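Local coordinates for protein indole-3-pyruvate decarboxylase (Azospirillum brasilense, PDB 2NXW) that catalyses the thiamine-diphosphate- and magnesium-dependent decarboxylation of indole-3-pyruvate to indole-3-acetaldehyde, a step of auxin biosynthesis, at residues 181-185 against 186-190; 293-297 against 298-302; 372-376 against 377-381. One frame throughout, in Å; residues are numbered along the deposited sequence.

In the fold
The three contacts follow one another along the chain, and each lies where a regular element meets a loop. Contacts 1 and 2 are exits from the C-terminal ends of strands 179-184 and 292-296, in the N-terminal and central regions respectively; contact 3 is the entry into helix 376-388. None touches another: contacts 1 and 2 have centres 39 Å apart, contacts 2 and 3 33 Å, and contacts 1 and 3, on opposite sides of the chain's centre, 52 Å. Contact 3 is near the cofactor, the P376 side chain being about 7 Å from thiamine diphosphate and about 9 Å from magnesium. In contact 1, R185 comes within about 11 Å of a thiamine diphosphate.

Contact 1: residues 181-185 against 186-190; sequences LEIPR and NMVNA
N186 folds back onto P184 where the chain leaves strand 179-184. Its CB starts beside the peptide it has just left, 3.7 Å from R185 C. From there CG is tucked between the backbone N and the carbonyl carbon (chi1 66°), a torsion that turns the amide back along the chain instead of outward. At the tip, OD1 lies 3.5 Å from P184 CB, a van der Waals approach to the proline ring; its polar demand is met by the backbone N of T122, so the side chain ties the turn to a neighbouring loop. M187 N donates to P184 O over 2.9 Å with an N-H...O angle of 159°, closing the turn. M187 CG then rests 4.1 Å from P184 CB. This tight turn sits at the C-terminal end of a strand in the parallel sheet of the N-terminal thiamine-diphosphate-binding domain, the edge at which such alpha/beta folds commonly place their ligand-binding loops. A type I turn, M187 to A190, follows at once. V188 CG2 returns to I183 CG2 at 4.0 Å, the two side chains crossing at about a right angle, and helix 23-33 covers them, L27 against I183 and A24 against V188. One water links the two turns, donating to R185 O at 2.7 Å while accepting from N189 N and N189 ND2. R185, its chain extended from CG to NE, forms a salt bridge through NE with E124 OE1.

Contact 2: residues 293-297 against 298-302; sequences LFLLG and AILSD
A298 sets its methyl directly against L295 just after strand 292-296 ends, with A298 CB 3.8 Å from L295 CB. The approach depends on the bend before it: G297 takes a positive phi of 85°, and its N makes a weak bond of 3.2 Å back to L295 O, which spans L296 in the manner of an inverse gamma turn. The bend brings the chain round to the face of the strand from which L295 projects. A298 N is buried without a hydrogen-bonding partner in the model. I299 points the other way and leaves L295 alone; it packs on F321 and Y420, and both it and S301 reach L129 of the second subunit. L300 sets off alongside, but its end comes back: CG stands anti to the carbonyl carbon (chi1 -79°), and L300 CD2 meets L295 CD1 at 3.7 Å, methyl against methyl, the side chains crossing at about a right angle. L300 also packs on V307 and H319, as A298 does on C230, beyond the end of strand 225-229. The run then leaves the strand behind, S301 OG bonding T303 N and D302 OD1 bonding S308 OG. The arrangement is that of a strand-to-loop exit in the Rossmann-like central domain of thiamine-diphosphate enzymes, where the C-terminal end of an inner strand passes into a loop that here also meets the subunit interface.

Contact 3: residues 372-376 against 377-381; sequences EPIAP and MDIAR
D378 reaches back to the start of its own helix and takes the backbone N of A375 on OD2, at 2.9 Å and with an N-H...O angle of 146°. The hydrogen arrives on the anti side of OD2, 16° out of the carboxylate plane. CG stands beside the backbone N (chi1 -65°), which swings the carboxylate back to A375, OD2 also resting 3.4 Å from A375 CB. D378 N donates to A375 O at 2.9 Å, an ordinary backbone bond of the first turn. A375 is the N-cap of helix 376-388 and P376 its first residue, so D378, at N3, supplies the side-chain half of a capping box; A375, an alanine, has no side-chain acceptor for the other half. The flanking residues add a hydrophobic staple, I374 CG2 meeting I379 CG1 at 3.8 Å across the cap. L519 of helix 516-528 covers both isoleucines, and I472 and F474 of strand 470-475 back I379. Further along, A380 N bonds P376 O at 3.2 Å, after a weak bond from I379 N to A375 O. The P376 ring, about 7 Å from thiamine diphosphate, packs against V544 and against D402 and T406 of helix 402-407, while D378 OD1 has a long, weak ion pair with R516 NH1.

Contact 1: residues 181-185 against 186-190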
loop_
_atom_site.group_PDB
_atom_site.type_symbol
_atom_site.label_atom_id
_atom_site.label_comp_id
_atom_site.label_asym_id
_atom_site.label_seq_id
_atom_site.Cartn_x
_atom_site.Cartn_y
_atom_site.Cartn_z
ATOM N N LEU A 181 24.683 -1.583 2.986
ATOM C CA LEU A 181 25.676 -1.449 1.926
ATOM C C LEU A 181 25.781 -2.792 1.225
ATOM O O LEU A 181 26.026 -3.814 1.862
ATOM C CB LEU A 181 27.047 -1.060 2.496
ATOM C CG LEU A 181 27.126 0.349 3.091
ATOM C CD1 LEU A 181 28.485 0.564 3.762
ATOM C CD2 LEU A 181 26.909 1.385 1.978
ATOM N N GLU A 182 25.594 -2.784 -0.092
ATOM C CA GLU A 182 25.647 -3.991 -0.904
ATOM C C GLU A 182 26.901 -3.869 -1.771
ATOM O O GLU A 182 27.071 -2.880 -2.484
ATOM C CB GLU A 182 24.369 -4.044 -1.752
ATOM C CG GLU A 182 24.117 -5.306 -2.528
ATOM C CD GLU A 182 22.743 -5.282 -3.169
ATOM O OE1 GLU A 182 21.738 -5.494 -2.453
ATOM O OE2 GLU A 182 22.666 -5.033 -4.389
ATOM N N ILE A 183 27.783 -4.860 -1.697
ATOM C CA ILE A 183 29.034 -4.818 -2.450
ATOM C C ILE A 183 29.211 -5.975 -3.435
ATOM O O ILE A 183 29.453 -7.112 -3.030
ATOM C CB ILE A 183 30.256 -4.825 -1.494
ATOM C CG1 ILE A 183 30.099 -3.734 -0.428
ATOM C CG2 ILE A 183 31.542 -4.604 -2.288
ATOM C CD1 ILE A 183 31.242 -3.684 0.574
ATOM N N PRO A 184 29.076 -5.701 -4.750
ATOM C CA PRO A 184 29.245 -6.750 -5.765
ATOM C C PRO A 184 30.636 -7.359 -5.526
ATOM O O PRO A 184 31.597 -6.631 -5.284
ATOM C CB PRO A 184 29.164 -5.967 -7.075
ATOM C CG PRO A 184 28.204 -4.855 -6.740
ATOM C CD PRO A 184 28.673 -4.421 -5.364
ATOM N N ARG A 185 30.770 -8.676 -5.608
ATOM C CA ARG A 185 32.070 -9.263 -5.310
ATOM C C ARG A 185 33.249 -8.824 -6.177
ATOM O O ARG A 185 34.388 -8.867 -5.715
ATOM C CB ARG A 185 31.980 -10.790 -5.275
ATOM C CG ARG A 185 31.465 -11.452 -6.518
ATOM C CD ARG A 185 31.620 -12.947 -6.357
ATOM N NE ARG A 185 30.880 -13.697 -7.361
ATOM C CZ ARG A 185 30.746 -15.018 -7.349
ATOM N NH1 ARG A 185 31.307 -15.732 -6.381
ATOM N NH2 ARG A 185 30.040 -15.621 -8.295
ATOM N N ASN A 186 32.991 -8.389 -7.407
ATOM C CA ASN A 186 34.086 -7.947 -8.275
ATOM C C ASN A 186 34.535 -6.517 -7.959
ATOM O O ASN A 186 35.498 -6.014 -8.548
ATOM C CB ASN A 186 33.686 -8.065 -9.759
ATOM C CG ASN A 186 32.555 -7.123 -10.145
ATOM O OD1 ASN A 186 31.588 -6.955 -9.398
ATOM N ND2 ASN A 186 32.662 -6.518 -11.329
ATOM N N MET A 187 33.845 -5.867 -7.024
ATOM C CA MET A 187 34.185 -4.504 -6.631
ATOM C C MET A 187 34.982 -4.450 -5.332
ATOM O O MET A 187 35.567 -3.422 -4.994
ATOM C CB MET A 187 32.919 -3.658 -6.486
ATOM C CG MET A 187 32.209 -3.354 -7.801
ATOM S SD MET A 187 33.264 -2.374 -8.904
ATOM C CE MET A 187 32.425 -2.597 -10.489
ATOM N N VAL A 188 35.010 -5.562 -4.606
ATOM C CA VAL A 188 35.733 -5.632 -3.341
ATOM C C VAL A 188 37.175 -5.141 -3.438
ATOM O O VAL A 188 37.638 -4.357 -2.600
ATOM C CB VAL A 188 35.734 -7.086 -2.797
ATOM C CG1 VAL A 188 36.703 -7.233 -1.618
ATOM C CG2 VAL A 188 34.323 -7.459 -2.370
ATOM N N ASN A 189 37.872 -5.581 -4.480
ATOM C CA ASN A 189 39.272 -5.218 -4.652
ATOM C C ASN A 189 39.533 -4.059 -5.595
ATOM O O ASN A 189 40.687 -3.750 -5.897
ATOM C CB ASN A 189 40.049 -6.456 -5.095
ATOM C CG ASN A 189 40.088 -7.525 -4.018
ATOM O OD1 ASN A 189 40.770 -7.372 -3.006
ATOM N ND2 ASN A 189 39.344 -8.604 -4.224
ATOM N N ALA A 190 38.473 -3.405 -6.052
ATOM C CA ALA A 190 38.641 -2.269 -6.954
ATOM C C ALA A 190 39.252 -1.093 -6.209
ATOM O O ALA A 190 38.882 -0.805 -5.067
ATOM C CB ALA A 190 37.302 -1.863 -7.546
HETATM O O HOH W 1 36.972 -8.033 -6.019
#

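Contact 2: residues 293-297 against 298-302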
loop_
_atom_site.group_PDB
_atom_site.type_symbol
_atom_site.label_atom_id
_atom_site.label_comp_id
_atom_site.label_asym_id
_atom_site.label_seq_id
_atom_site.Cartn_x
_atom_site.Cartn_y
_atom_site.Cartn_z
ATOM N N LEU A 293 5.480 17.885 29.483
ATOM C CA LEU A 293 6.360 16.719 29.379
ATOM C C LEU A 293 7.386 16.883 28.260
ATOM O O LEU A 293 7.063 16.793 27.079
ATOM C CB LEU A 293 5.515 15.470 29.130
ATOM C CG LEU A 293 6.219 14.110 29.134
ATOM C CD1 LEU A 293 6.845 13.823 30.499
ATOM C CD2 LEU A 293 5.198 13.038 28.777
ATOM N N PHE A 294 8.633 17.121 28.641
ATOM C CA PHE A 294 9.706 17.317 27.671
ATOM C C PHE A 294 10.413 15.984 27.418
ATOM O O PHE A 294 11.217 15.541 28.240
ATOM C CB PHE A 294 10.680 18.360 28.235
ATOM C CG PHE A 294 11.727 18.848 27.265
ATOM C CD1 PHE A 294 11.769 18.410 25.941
ATOM C CD2 PHE A 294 12.677 19.776 27.691
ATOM C CE1 PHE A 294 12.746 18.893 25.059
ATOM C CE2 PHE A 294 13.652 20.262 26.819
ATOM C CZ PHE A 294 13.687 19.822 25.504
ATOM N N LEU A 295 10.095 15.354 26.288
ATOM C CA LEU A 295 10.698 14.073 25.916
ATOM C C LEU A 295 11.961 14.382 25.129
ATOM O O LEU A 295 11.917 14.624 23.914
ATOM C CB LEU A 295 9.735 13.255 25.054
ATOM C CG LEU A 295 8.383 12.917 25.676
ATOM C CD1 LEU A 295 7.528 12.168 24.664
ATOM C CD2 LEU A 295 8.593 12.081 26.934
ATOM N N LEU A 296 13.092 14.368 25.822
ATOM C CA LEU A 296 14.361 14.669 25.185
ATOM C C LEU A 296 14.976 13.420 24.556
ATOM O O LEU A 296 15.692 12.666 25.227
ATOM C CB LEU A 296 15.314 15.296 26.221
ATOM C CG LEU A 296 16.598 15.956 25.706
ATOM C CD1 LEU A 296 16.262 17.186 24.879
ATOM C CD2 LEU A 296 17.475 16.340 26.892
ATOM N N GLY A 297 14.661 13.200 23.276
ATOM C CA GLY A 297 15.202 12.076 22.518
ATOM C C GLY A 297 14.477 10.751 22.635
ATOM O O GLY A 297 15.079 9.702 22.393
ATOM N N ALA A 298 13.182 10.794 22.934
ATOM C CA ALA A 298 12.399 9.581 23.154
ATOM C C ALA A 298 11.763 8.880 21.964
ATOM O O ALA A 298 11.269 9.507 21.037
ATOM C CB ALA A 298 11.309 9.881 24.171
ATOM N N ILE A 299 11.782 7.552 22.017
ATOM C CA ILE A 299 11.110 6.739 21.017
ATOM C C ILE A 299 9.677 6.703 21.546
ATOM O O ILE A 299 9.468 6.492 22.743
ATOM C CB ILE A 299 11.671 5.299 21.007
ATOM C CG1 ILE A 299 13.015 5.282 20.288
ATOM C CG2 ILE A 299 10.672 4.343 20.363
ATOM C CD1 ILE A 299 13.789 4.003 20.474
ATOM N N LEU A 300 8.700 6.946 20.678
ATOM C CA LEU A 300 7.297 6.892 21.086
ATOM C C LEU A 300 6.683 5.642 20.473
ATOM O O LEU A 300 6.677 5.491 19.253
ATOM C CB LEU A 300 6.537 8.125 20.597
ATOM C CG LEU A 300 6.725 9.412 21.396
ATOM C CD1 LEU A 300 5.805 10.493 20.840
ATOM C CD2 LEU A 300 6.400 9.154 22.864
ATOM N N SER A 301 6.166 4.753 21.316
ATOM C CA SER A 301 5.574 3.503 20.841
ATOM C C SER A 301 4.667 2.884 21.898
ATOM O O SER A 301 4.816 3.152 23.085
ATOM C CB SER A 301 6.691 2.515 20.485
ATOM O OG SER A 301 6.189 1.201 20.296
ATOM N N ASP A 302 3.731 2.044 21.463
ATOM C CA ASP A 302 2.817 1.396 22.396
ATOM C C ASP A 302 3.310 0.022 22.850
ATOM O O ASP A 302 2.586 -0.702 23.536
ATOM C CB ASP A 302 1.432 1.246 21.765
ATOM C CG ASP A 302 0.932 2.533 21.144
ATOM O OD1 ASP A 302 0.968 3.582 21.823
ATOM O OD2 ASP A 302 0.494 2.495 19.975
#

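Contact 3: residues 372-376 against 377-381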
loop_
_atom_site.group_PDB
_atom_site.type_symbol
_atom_site.label_atom_id
_atom_site.label_comp_id
_atom_site.label_asym_id
_atom_site.label_seq_id
_atom_site.Cartn_x
_atom_site.Cartn_y
_atom_site.Cartn_z
ATOM N N GLU A 372 14.402 -24.052 49.577
ATOM C CA GLU A 372 13.203 -23.701 48.824
ATOM C C GLU A 372 13.498 -23.541 47.335
ATOM O O GLU A 372 14.642 -23.285 46.942
ATOM C CB GLU A 372 12.617 -22.383 49.333
ATOM C CG GLU A 372 12.058 -22.425 50.746
ATOM C CD GLU A 372 10.931 -23.433 50.906
ATOM O OE1 GLU A 372 10.121 -23.598 49.967
ATOM O OE2 GLU A 372 10.853 -24.046 51.989
ATOM N N PRO A 373 12.473 -23.701 46.484
ATOM C CA PRO A 373 12.679 -23.547 45.044
ATOM C C PRO A 373 13.034 -22.095 44.721
ATOM O O PRO A 373 12.881 -21.196 45.547
ATOM C CB PRO A 373 11.342 -23.987 44.444
ATOM C CG PRO A 373 10.357 -23.758 45.561
ATOM C CD PRO A 373 11.122 -24.213 46.771
ATOM N N ILE A 374 13.517 -21.881 43.507
ATOM C CA ILE A 374 13.930 -20.558 43.067
ATOM C C ILE A 374 12.819 -19.777 42.380
ATOM O O ILE A 374 12.085 -20.321 41.554
ATOM C CB ILE A 374 15.101 -20.698 42.083
ATOM C CG1 ILE A 374 16.278 -21.377 42.781
ATOM C CG2 ILE A 374 15.524 -19.329 41.531
ATOM C CD1 ILE A 374 17.254 -22.001 41.790
ATOM N N ALA A 375 12.715 -18.497 42.725
ATOM C CA ALA A 375 11.759 -17.600 42.094
ATOM C C ALA A 375 12.611 -16.513 41.430
ATOM O O ALA A 375 13.758 -16.298 41.820
ATOM C CB ALA A 375 10.824 -16.982 43.133
ATOM N N PRO A 376 12.071 -15.826 40.416
ATOM C CA PRO A 376 12.859 -14.775 39.763
ATOM C C PRO A 376 13.442 -13.750 40.747
ATOM O O PRO A 376 14.585 -13.313 40.595
ATOM C CB PRO A 376 11.857 -14.148 38.799
ATOM C CG PRO A 376 11.038 -15.331 38.372
ATOM C CD PRO A 376 10.808 -16.067 39.686
ATOM N N MET A 377 12.680 -13.354 41.765
ATOM C CA MET A 377 13.209 -12.371 42.705
ATOM C C MET A 377 14.413 -12.885 43.496
ATOM O O MET A 377 15.229 -12.090 43.970
ATOM C CB MET A 377 12.119 -11.878 43.661
ATOM C CG MET A 377 11.009 -11.087 42.973
ATOM S SD MET A 377 11.576 -9.788 41.846
ATOM C CE MET A 377 12.107 -8.534 42.997
ATOM N N ASP A 378 14.520 -14.201 43.644
ATOM C CA ASP A 378 15.659 -14.773 44.350
ATOM C C ASP A 378 16.906 -14.583 43.498
ATOM O O ASP A 378 18.004 -14.379 44.024
ATOM C CB ASP A 378 15.438 -16.254 44.625
ATOM C CG ASP A 378 14.284 -16.491 45.574
ATOM O OD1 ASP A 378 14.246 -15.816 46.622
ATOM O OD2 ASP A 378 13.430 -17.349 45.269
ATOM N N ILE A 379 16.744 -14.656 42.180
ATOM C CA ILE A 379 17.882 -14.463 41.290
ATOM C C ILE A 379 18.331 -13.004 41.393
ATOM O O ILE A 379 19.525 -12.722 41.457
ATOM C CB ILE A 379 17.513 -14.848 39.843
ATOM C CG1 ILE A 379 17.182 -16.343 39.792
ATOM C CG2 ILE A 379 18.689 -14.533 38.898
ATOM C CD1 ILE A 379 16.627 -16.800 38.442
ATOM N N ALA A 380 17.383 -12.068 41.455
ATOM C CA ALA A 380 17.748 -10.667 41.606
ATOM C C ALA A 380 18.468 -10.466 42.948
ATOM O O ALA A 380 19.480 -9.768 43.016
ATOM C CB ALA A 380 16.502 -9.777 41.531
ATOM N N ARG A 381 17.964 -11.080 44.016
ATOM C CA ARG A 381 18.613 -10.927 45.315
ATOM C C ARG A 381 20.017 -11.515 45.306
ATOM O O ARG A 381 20.924 -10.947 45.915
ATOM C CB ARG A 381 17.797 -11.591 46.433
ATOM C CG ARG A 381 16.510 -10.860 46.786
ATOM C CD ARG A 381 15.714 -11.635 47.843
ATOM N NE ARG A 381 14.276 -11.410 47.703
ATOM C CZ ARG A 381 13.655 -10.278 48.016
ATOM N NH1 ARG A 381 14.336 -9.250 48.505
ATOM N NH2 ARG A 381 12.350 -10.164 47.816
#